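Local coordinates for protein predicted sugar phosphatases of the HAD superfamily (PDB 2HX1) that is a predicted sugar phosphatase of the HAD superfamily, probably hydrolysing phosphate esters with the help of a bound magnesium ion, at residues 16-21 and 211-216; 46-51 and 219-224. One frame throughout, in Å; residues are numbered along the deposited sequence.

Interaction 1 of 2, residues 16-21 and 211-216; sequences CIFFDA and MFAYDM. With MG (magnesium ion), chain E.
Phe-18 and Ala-213 meet in the buried core of the Rossmann-like HAD domain, where strand 16-19, in the interior of the six-stranded parallel sheet, is covered by helix 208-218. The far end of the Phe-18 ring makes this small, apolar contact: CZ lies 3.5 Å from Ala-213 CB, and CE1 is a little farther from the same methyl, at 3.9 Å. CB of Phe-18 points toward the helix, and with CG anti to the carbonyl carbon (chi1 -60°) the ring continues that way, so that CZ leads and the methyl is met obliquely. A large aromatic on the strand suits a small residue on the helix, since the alanine lets CZ come close to the helix backbone, about 4.5 Å from Tyr-214 N. Leu-247, Ile-228, Met-230 and Tyr-50 also pack on Phe-18.

Ile-17 and Phe-19 belong to the other face of the strand, where Ile-17 CG2 sits 3.5 Å above the Phe-19 ring plane, offset toward its rim. Immediately after the strand comes Asp-20, whose OD2 binds the magnesium ion at 2.0 Å, while OD1 accepts a 2.7 Å hydrogen bond from water 1, itself a metal ligand. Phe-22 O, Asp-233 and two further waters complete the six ligands, and Lys-204 forms a salt bridge with OD1. An aspartate at the end of a hydrophobic first strand, with the carbonyl two residues on also bound to magnesium, matches HAD motif I, although Phe-22 replaces the classical second aspartate; this is consistent with Asp-20 being the nucleophile.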
loop_
_atom_site.group_PDB
_atom_site.type_symbol
_atom_site.label_atom_id
_atom_site.label_comp_id
_atom_site.label_asym_id
_atom_site.label_seq_id
_atom_site.Cartn_x
_atom_site.Cartn_y
_atom_site.Cartn_z
ATOM N N CYS A 16 -4.865 19.669 -32.581
ATOM C CA CYS A 16 -4.615 18.220 -32.677
ATOM C C CYS A 16 -5.348 17.472 -31.595
ATOM O O CYS A 16 -5.531 17.996 -30.495
ATOM C CB CYS A 16 -3.129 17.925 -32.576
ATOM S SG CYS A 16 -2.671 16.248 -33.050
ATOM N N ILE A 17 -5.824 16.272 -31.930
ATOM C CA ILE A 17 -6.441 15.381 -30.957
ATOM C C ILE A 17 -5.449 14.257 -30.638
ATOM O O ILE A 17 -4.805 13.711 -31.542
ATOM C CB ILE A 17 -7.801 14.771 -31.493
ATOM C CG1 ILE A 17 -8.653 15.836 -32.184
ATOM C CG2 ILE A 17 -8.621 14.136 -30.369
ATOM C CD1 ILE A 17 -9.109 16.953 -31.236
ATOM N N PHE A 18 -5.294 13.945 -29.356
ATOM C CA PHE A 18 -4.660 12.696 -28.922
ATOM C C PHE A 18 -5.751 11.742 -28.418
ATOM O O PHE A 18 -6.503 12.088 -27.528
ATOM C CB PHE A 18 -3.631 12.895 -27.785
ATOM C CG PHE A 18 -2.459 13.803 -28.128
ATOM C CD1 PHE A 18 -2.195 14.224 -29.413
ATOM C CD2 PHE A 18 -1.572 14.183 -27.132
ATOM C CE1 PHE A 18 -1.104 15.042 -29.690
ATOM C CE2 PHE A 18 -0.501 15.027 -27.416
ATOM C CZ PHE A 18 -0.263 15.422 -28.692
ATOM N N PHE A 19 -5.833 10.562 -29.037
ATOM C CA PHE A 19 -6.814 9.554 -28.684
ATOM C C PHE A 19 -6.131 8.400 -27.936
ATOM O O PHE A 19 -5.181 7.854 -28.443
ATOM C CB PHE A 19 -7.451 8.964 -29.948
ATOM C CG PHE A 19 -8.448 9.872 -30.650
ATOM C CD1 PHE A 19 -9.724 10.055 -30.150
ATOM C CD2 PHE A 19 -8.121 10.487 -31.824
ATOM C CE1 PHE A 19 -10.629 10.849 -30.792
ATOM C CE2 PHE A 19 -9.029 11.296 -32.467
ATOM C CZ PHE A 19 -10.281 11.449 -31.976
ATOM N N ASP A 20 -6.592 8.071 -26.728
ATOM C CA ASP A 20 -6.397 6.740 -26.169
ATOM C C ASP A 20 -7.182 5.759 -27.061
ATOM O O ASP A 20 -8.151 6.177 -27.703
ATOM C CB ASP A 20 -6.904 6.697 -24.722
ATOM C CG ASP A 20 -6.862 5.307 -24.117
ATOM O OD1 ASP A 20 -5.859 4.601 -24.289
ATOM O OD2 ASP A 20 -7.850 4.918 -23.464
ATOM N N ALA A 21 -6.767 4.488 -27.132
ATOM C CA ALA A 21 -7.432 3.527 -28.036
ATOM C C ALA A 21 -8.501 2.752 -27.266
ATOM O O ALA A 21 -9.671 2.981 -27.485
ATOM C CB ALA A 21 -6.453 2.601 -28.719
HETATM N N MSE A 211 5.220 14.670 -25.374
HETATM C CA MSE A 211 6.269 15.590 -25.781
HETATM C C MSE A 211 6.773 15.296 -27.213
HETATM O O MSE A 211 7.103 16.198 -27.980
HETATM C CB MSE A 211 7.412 15.522 -24.765
HETATM C CG MSE A 211 8.520 16.515 -25.030
HETATM SE SE MSE A 211 7.937 18.435 -25.229
HETATM C CE MSE A 211 7.923 19.141 -23.334
ATOM N N PHE A 212 6.847 14.017 -27.549
ATOM C CA PHE A 212 7.252 13.573 -28.881
ATOM C C PHE A 212 6.263 14.060 -29.961
ATOM O O PHE A 212 6.662 14.643 -30.969
ATOM C CB PHE A 212 7.404 12.036 -28.877
ATOM C CG PHE A 212 7.735 11.473 -30.210
ATOM C CD1 PHE A 212 9.001 11.607 -30.730
ATOM C CD2 PHE A 212 6.760 10.856 -30.974
ATOM C CE1 PHE A 212 9.299 11.101 -31.987
ATOM C CE2 PHE A 212 7.039 10.373 -32.235
ATOM C CZ PHE A 212 8.299 10.481 -32.742
ATOM N N ALA A 213 4.971 13.871 -29.702
ATOM C CA ALA A 213 3.907 14.304 -30.606
ATOM C C ALA A 213 3.899 15.825 -30.691
ATOM O O ALA A 213 3.787 16.393 -31.776
ATOM C CB ALA A 213 2.538 13.808 -30.123
ATOM N N TYR A 214 4.007 16.477 -29.542
ATOM C CA TYR A 214 3.968 17.940 -29.487
ATOM C C TYR A 214 5.109 18.527 -30.303
ATOM O O TYR A 214 4.914 19.448 -31.088
ATOM C CB TYR A 214 4.067 18.410 -28.038
ATOM C CG TYR A 214 4.011 19.924 -27.804
ATOM C CD1 TYR A 214 2.990 20.714 -28.342
ATOM C CD2 TYR A 214 4.950 20.542 -27.001
ATOM C CE1 TYR A 214 2.934 22.075 -28.103
ATOM C CE2 TYR A 214 4.909 21.915 -26.754
ATOM C CZ TYR A 214 3.901 22.683 -27.308
ATOM O OH TYR A 214 3.883 24.052 -27.042
ATOM N N ASP A 215 6.308 18.009 -30.085
ATOM C CA ASP A 215 7.476 18.486 -30.825
ATOM C C ASP A 215 7.274 18.329 -32.352
ATOM O O ASP A 215 7.658 19.199 -33.111
ATOM C CB ASP A 215 8.730 17.711 -30.387
ATOM C CG ASP A 215 9.982 18.252 -31.010
ATOM O OD1 ASP A 215 10.253 19.464 -30.829
ATOM O OD2 ASP A 215 10.686 17.470 -31.683
HETATM N N MSE A 216 6.676 17.221 -32.798
HETATM C CA MSE A 216 6.402 17.052 -34.219
HETATM C C MSE A 216 5.424 18.102 -34.716
HETATM O O MSE A 216 5.592 18.648 -35.791
HETATM C CB MSE A 216 5.883 15.651 -34.517
HETATM C CG MSE A 216 6.993 14.617 -34.366
HETATM SE SE MSE A 216 6.505 12.905 -35.054
HETATM C CE MSE A 216 6.651 13.309 -37.094
HETATM MG MG MG E . -8.500 3.443 -22.341
HETATM O O HOH W 1 -6.840 2.426 -22.988
HETATM O O HOH W 2 -7.287 4.403 -20.848
HETATM O O HOH W 3 -9.090 1.870 -21.260
#

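Interaction 2 of 2, residues 46-51 and 219-224; sequences GQDYYI and QKMEIS
Asp-48 and Met-221 have the closest alpha carbons of the two segments, yet these lie 11.0 Å apart, so segment 46-51 and the irregular loop 219-224 meet through side chains alone. CB of Asp-48 points toward the loop, and the carboxylate follows with CG anti to the carbonyl carbon (chi1 -68°). Lys-220 comes from the opposite direction, its chain extended beyond CG, and its amine reaches one oxygen: NZ to Asp-48 OD1 is 3.3 Å, a salt bridge with a weak hydrogen bond in it. A long, flexible lysine suits a loop that must span such a gap.

The second oxygen faces Met-221, a selenomethionine in this crystal. Its chain bends at the last torsion (chi3 74°), which brings the terminal methyl CE to 3.2 Å from Asp-48 OD2. Water 4 donates a hydrogen bond to OD2 over 3.1 Å; its separation from the amine is too short to be trusted, so the water bridge between the two charges is doubtful in detail. Behind the carboxylate, Asp-48 packs on Cys-16 of the adjoining strand.

Replacing the Asp-48 carboxylate with the methyl of an alanine would take away both oxygens, and is likely to leave the Lys-220 amine without its countercharge here and the Met-221 CE methyl without the oxygen it packs against. Lys-220 and Met-221 also touch a crystal neighbour, so their exact poses may partly reflect the lattice. A single long ion pair at the surface, with water beside it, implies a modest electrostatic tether that solvent probably screens.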
loop_
_atom_site.group_PDB
_atom_site.type_symbol
_atom_site.label_atom_id
_atom_site.label_comp_id
_atom_site.label_asym_id
_atom_site.label_seq_id
_atom_site.Cartn_x
_atom_site.Cartn_y
_atom_site.Cartn_z
ATOM N N GLY A 46 -9.476 18.706 -42.054
ATOM C CA GLY A 46 -8.018 18.860 -41.975
ATOM C C GLY A 46 -7.455 18.992 -40.552
ATOM O O GLY A 46 -6.558 19.800 -40.291
ATOM N N GLN A 47 -7.980 18.200 -39.620
ATOM C CA GLN A 47 -7.485 18.252 -38.245
ATOM C C GLN A 47 -6.592 17.055 -37.964
ATOM O O GLN A 47 -6.956 15.895 -38.227
ATOM C CB GLN A 47 -8.631 18.310 -37.240
ATOM C CG GLN A 47 -8.950 19.710 -36.759
ATOM C CD GLN A 47 -10.114 19.712 -35.787
ATOM O OE1 GLN A 47 -9.910 19.631 -34.575
ATOM N NE2 GLN A 47 -11.349 19.774 -36.321
ATOM N N ASP A 48 -5.422 17.359 -37.429
ATOM C CA ASP A 48 -4.447 16.342 -37.064
ATOM C C ASP A 48 -4.910 15.530 -35.863
ATOM O O ASP A 48 -5.705 16.004 -35.028
ATOM C CB ASP A 48 -3.086 16.992 -36.774
ATOM C CG ASP A 48 -2.462 17.585 -38.032
ATOM O OD1 ASP A 48 -2.186 16.788 -38.958
ATOM O OD2 ASP A 48 -2.303 18.834 -38.117
ATOM N N TYR A 49 -4.404 14.302 -35.777
ATOM C CA TYR A 49 -4.630 13.494 -34.608
ATOM C C TYR A 49 -3.486 12.485 -34.481
ATOM O O TYR A 49 -2.777 12.214 -35.455
ATOM C CB TYR A 49 -5.995 12.782 -34.711
ATOM C CG TYR A 49 -5.918 11.645 -35.677
ATOM C CD1 TYR A 49 -5.397 10.415 -35.278
ATOM C CD2 TYR A 49 -6.292 11.812 -37.014
ATOM C CE1 TYR A 49 -5.254 9.380 -36.166
ATOM C CE2 TYR A 49 -6.167 10.747 -37.936
ATOM C CZ TYR A 49 -5.641 9.536 -37.493
ATOM O OH TYR A 49 -5.483 8.464 -38.337
ATOM N N TYR A 50 -3.301 11.975 -33.265
ATOM C CA TYR A 50 -2.458 10.815 -32.985
ATOM C C TYR A 50 -3.229 9.900 -32.079
ATOM O O TYR A 50 -4.142 10.344 -31.359
ATOM C CB TYR A 50 -1.172 11.175 -32.265
ATOM C CG TYR A 50 -0.197 11.958 -33.082
ATOM C CD1 TYR A 50 0.691 11.321 -33.949
ATOM C CD2 TYR A 50 -0.146 13.346 -32.983
ATOM C CE1 TYR A 50 1.607 12.067 -34.711
ATOM C CE2 TYR A 50 0.732 14.077 -33.727
ATOM C CZ TYR A 50 1.607 13.444 -34.589
ATOM O OH TYR A 50 2.485 14.210 -35.296
ATOM N N ILE A 51 -2.835 8.631 -32.096
ATOM C CA ILE A 51 -3.249 7.673 -31.092
ATOM C C ILE A 51 -2.071 7.530 -30.138
ATOM O O ILE A 51 -0.954 7.302 -30.587
ATOM C CB ILE A 51 -3.630 6.307 -31.746
ATOM C CG1 ILE A 51 -4.909 6.485 -32.586
ATOM C CG2 ILE A 51 -3.762 5.239 -30.686
ATOM C CD1 ILE A 51 -5.268 5.349 -33.462
ATOM N N GLN A 219 6.948 21.470 -35.293
ATOM C CA GLN A 219 7.783 21.594 -36.502
ATOM C C GLN A 219 7.001 22.034 -37.752
ATOM O O GLN A 219 7.607 22.314 -38.803
ATOM C CB GLN A 219 8.527 20.284 -36.816
ATOM C CG GLN A 219 9.601 19.920 -35.798
ATOM C CD GLN A 219 10.208 18.526 -36.055
ATOM O OE1 GLN A 219 10.496 17.773 -35.115
ATOM N NE2 GLN A 219 10.391 18.179 -37.336
ATOM N N LYS A 220 5.678 22.027 -37.689
ATOM C CA LYS A 220 4.886 22.383 -38.854
ATOM C C LYS A 220 3.780 23.406 -38.583
ATOM O O LYS A 220 3.104 23.842 -39.504
ATOM C CB LYS A 220 4.305 21.134 -39.531
ATOM C CG LYS A 220 3.389 20.320 -38.660
ATOM C CD LYS A 220 2.743 19.190 -39.478
ATOM C CE LYS A 220 1.978 18.203 -38.566
ATOM N NZ LYS A 220 1.078 17.272 -39.332
HETATM N N MSE A 221 3.602 23.825 -37.341
HETATM C CA MSE A 221 2.569 24.811 -37.057
HETATM C C MSE A 221 2.781 25.537 -35.760
HETATM O O MSE A 221 3.517 25.080 -34.888
HETATM C CB MSE A 221 1.193 24.145 -36.986
HETATM C CG MSE A 221 0.970 23.292 -35.738
HETATM SE SE MSE A 221 -0.719 22.247 -35.918
HETATM C CE MSE A 221 -0.046 20.957 -37.191
ATOM N N GLU A 222 2.086 26.659 -35.614
ATOM C CA GLU A 222 1.987 27.317 -34.320
ATOM C C GLU A 222 0.950 26.584 -33.465
ATOM O O GLU A 222 -0.219 26.516 -33.786
ATOM C CB GLU A 222 1.595 28.799 -34.429
ATOM C CG GLU A 222 1.659 29.522 -33.092
ATOM C CD GLU A 222 1.015 30.905 -33.108
ATOM O OE1 GLU A 222 0.105 31.156 -33.936
ATOM O OE2 GLU A 222 1.420 31.744 -32.262
ATOM N N ILE A 223 1.397 26.064 -32.346
ATOM C CA ILE A 223 0.528 25.297 -31.498
ATOM C C ILE A 223 0.994 25.410 -30.068
ATOM O O ILE A 223 2.198 25.393 -29.780
ATOM C CB ILE A 223 0.426 23.822 -31.955
ATOM C CG1 ILE A 223 -0.591 23.055 -31.085
ATOM C CG2 ILE A 223 1.780 23.127 -31.984
ATOM C CD1 ILE A 223 -1.088 21.830 -31.777
ATOM N N SER A 224 0.029 25.553 -29.165
ATOM C CA SER A 224 0.319 25.505 -27.741
ATOM C C SER A 224 -0.344 24.239 -27.171
ATOM O O SER A 224 -1.179 23.610 -27.839
ATOM C CB SER A 224 -0.162 26.782 -27.046
ATOM O OG SER A 224 -1.562 26.821 -26.956
HETATM O O HOH W 4 -0.373 18.793 -40.529
#

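From the N terminus the chain lays down strand 16-19, then strand 48-53 beside it, and much later helix 208-218 and the loop after it. Interaction 1 closes the loop from residue 21 to 211, interaction 2 that from 51 to 219; the segments alternate, so the loops cross. Both span the separate five-stranded sheet, consistent with a cap domain inserted into the HAD core. The centres of interactions 1 and 2 are about 8 Å apart. Backbone pairing joins them: Ile-17 O is 2.9 Å from Tyr-50 N, a probable hydrogen bond. Together they tie two neighbouring core strands to the helix and loop leading into strand 228-232.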